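Local coordinates for uncharacterized protein ydaL (PDB 3QD7) that binds DNA and has DNA endonuclease activity, here seen as a fragment holding its Smr (small MutS-related) domain, at residues N8-G13 with E59-V64. Numbering follows the deposited sequence.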
loop_
_atom_site.group_PDB
_atom_site.type_symbol
_atom_site.label_atom_id
_atom_site.label_comp_id
_atom_site.label_asym_id
_atom_site.label_seq_id
_atom_site.Cartn_x
_atom_site.Cartn_y
_atom_site.Cartn_z
ATOM N N ASN A 8 11.727 -11.611 -2.326
ATOM C CA ASN A 8 10.435 -11.135 -1.838
ATOM C C ASN A 8 10.210 -11.506 -0.387
ATOM O O ASN A 8 9.761 -12.605 -0.071
ATOM C CB ASN A 8 9.275 -11.650 -2.718
ATOM C CG ASN A 8 7.971 -10.871 -2.487
ATOM O OD1 ASN A 8 7.708 -10.408 -1.376
ATOM N ND2 ASN A 8 7.159 -10.723 -3.541
ATOM N N PHE A 9 10.500 -10.552 0.489
ATOM C CA PHE A 9 10.403 -10.749 1.936
ATOM C C PHE A 9 9.008 -10.535 2.517
ATOM O O PHE A 9 8.801 -10.713 3.722
ATOM C CB PHE A 9 11.419 -9.846 2.668
ATOM C CG PHE A 9 11.398 -8.405 2.224
ATOM C CD1 PHE A 9 12.466 -7.890 1.495
ATOM C CD2 PHE A 9 10.313 -7.555 2.554
ATOM C CE1 PHE A 9 12.466 -6.551 1.073
ATOM C CE2 PHE A 9 10.300 -6.209 2.146
ATOM C CZ PHE A 9 11.382 -5.710 1.386
ATOM N N LEU A 10 8.050 -10.152 1.686
ATOM C CA LEU A 10 6.662 -9.979 2.150
ATOM C C LEU A 10 6.087 -11.292 2.721
ATOM O O LEU A 10 6.209 -12.360 2.106
ATOM C CB LEU A 10 5.786 -9.432 1.013
ATOM C CG LEU A 10 6.284 -8.106 0.395
ATOM C CD1 LEU A 10 5.265 -7.505 -0.508
ATOM C CD2 LEU A 10 6.637 -7.084 1.481
ATOM N N THR A 11 5.456 -11.209 3.890
ATOM C CA THR A 11 5.069 -12.414 4.626
ATOM C C THR A 11 3.565 -12.643 4.549
ATOM O O THR A 11 2.783 -11.697 4.404
ATOM C CB THR A 11 5.509 -12.373 6.139
ATOM O OG1 THR A 11 4.828 -11.312 6.812
ATOM C CG2 THR A 11 7.047 -12.214 6.299
ATOM N N THR A 12 3.170 -13.902 4.636
ATOM C CA THR A 12 1.767 -14.255 4.700
ATOM C C THR A 12 1.566 -15.013 5.999
ATOM O O THR A 12 2.518 -15.246 6.745
ATOM C CB THR A 12 1.330 -15.135 3.510
ATOM O OG1 THR A 12 2.085 -16.344 3.520
ATOM C CG2 THR A 12 1.563 -14.435 2.192
ATOM N N GLY A 13 0.332 -15.392 6.284
ATOM C CA GLY A 13 0.094 -16.292 7.400
ATOM C C GLY A 13 -0.150 -15.507 8.657
ATOM O O GLY A 13 0.530 -14.514 8.927
ATOM N N GLU A 59 -0.421 -13.254 -6.291
ATOM C CA GLU A 59 -0.100 -12.305 -7.373
ATOM C C GLU A 59 0.034 -10.878 -6.831
ATOM O O GLU A 59 0.915 -10.150 -7.252
ATOM C CB GLU A 59 -1.129 -12.386 -8.504
ATOM C CG GLU A 59 -0.741 -11.628 -9.783
ATOM C CD GLU A 59 0.406 -12.299 -10.603
ATOM O OE1 GLU A 59 1.040 -11.613 -11.450
ATOM O OE2 GLU A 59 0.669 -13.508 -10.411
ATOM N N CYS A 60 -0.841 -10.492 -5.901
ATOM C CA CYS A 60 -0.747 -9.203 -5.206
ATOM C C CYS A 60 0.584 -9.066 -4.507
ATOM O O CYS A 60 1.195 -8.013 -4.566
ATOM C CB CYS A 60 -1.861 -9.049 -4.151
ATOM S SG CYS A 60 -3.492 -8.769 -4.837
ATOM N N ARG A 61 1.030 -10.130 -3.839
ATOM C CA ARG A 61 2.307 -10.103 -3.119
ATOM C C ARG A 61 3.531 -9.879 -4.037
ATOM O O ARG A 61 4.481 -9.169 -3.674
ATOM C CB ARG A 61 2.487 -11.372 -2.292
ATOM C CG ARG A 61 3.618 -11.288 -1.268
ATOM C CD ARG A 61 3.797 -12.604 -0.505
ATOM N NE ARG A 61 4.435 -13.558 -1.384
ATOM C CZ ARG A 61 5.734 -13.827 -1.371
ATOM N NH1 ARG A 61 6.529 -13.259 -0.467
ATOM N NH2 ARG A 61 6.233 -14.675 -2.258
ATOM N N LYS A 62 3.490 -10.482 -5.222
ATOM C CA LYS A 62 4.535 -10.280 -6.235
ATOM C C LYS A 62 4.490 -8.866 -6.848
ATOM O O LYS A 62 5.523 -8.240 -7.034
ATOM C CB LYS A 62 4.439 -11.367 -7.327
ATOM C CG LYS A 62 4.559 -12.808 -6.787
ATOM C CD LYS A 62 4.882 -13.861 -7.884
ATOM C CE LYS A 62 3.730 -14.048 -8.852
ATOM N NZ LYS A 62 3.729 -15.410 -9.454
ATOM N N MET A 63 3.291 -8.369 -7.142
ATOM C CA MET A 63 3.111 -7.032 -7.727
ATOM C C MET A 63 3.506 -5.897 -6.765
ATOM O O MET A 63 4.179 -4.955 -7.142
ATOM C CB MET A 63 1.647 -6.850 -8.172
ATOM C CG MET A 63 1.233 -7.764 -9.324
ATOM S SD MET A 63 -0.560 -7.823 -9.548
ATOM C CE MET A 63 -0.808 -6.328 -10.501
ATOM N N VAL A 64 3.089 -5.998 -5.515
ATOM C CA VAL A 64 3.399 -4.958 -4.523
ATOM C C VAL A 64 4.921 -4.868 -4.325
ATOM O O VAL A 64 5.506 -3.787 -4.316
ATOM C CB VAL A 64 2.631 -5.249 -3.165
ATOM C CG1 VAL A 64 3.139 -4.377 -2.010
ATOM C CG2 VAL A 64 1.105 -5.092 -3.368
#
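R61 NH1 gives two hydrogen bonds to backbone carbonyls of the N-terminal loop: one of 2.7 Å to L10 O, and a weak one of 3.3 Å to N8 O. They join the loop before strand 25-27 to helix 57-73 of the Smr domain, in this alpha/beta/alpha protein. The arginine chain runs straight out from the helix and then bends at chi3 (75°), which turns the edge of the guanidinium to L10 O, while the N8 amide stacks over one face, the two planes 29° apart. E58 forms a salt bridge with NE. Replacing R61 by a leucine would probably leave L10 O and N8 O without their shared donor and E58 without its charged mate. A return bond runs from N8 ND2 to R61 O (3.1 Å, nearly straight at 168°); R61 O lies in the plane of the N8 amide, whereas ND2 sits well above the plane of the R61 carbonyl. N8 OD1 accepts from L10 N in an Asx turn; with ND2 bonded to both R61 O and Q5 OE1, this probably fixes the amide's rotation. L10 is buried, touching W103 of helix 92-105; its CB lies 3.7 Å from R61 CG, and its CD1 meets V64 CG1 at 4.1 Å.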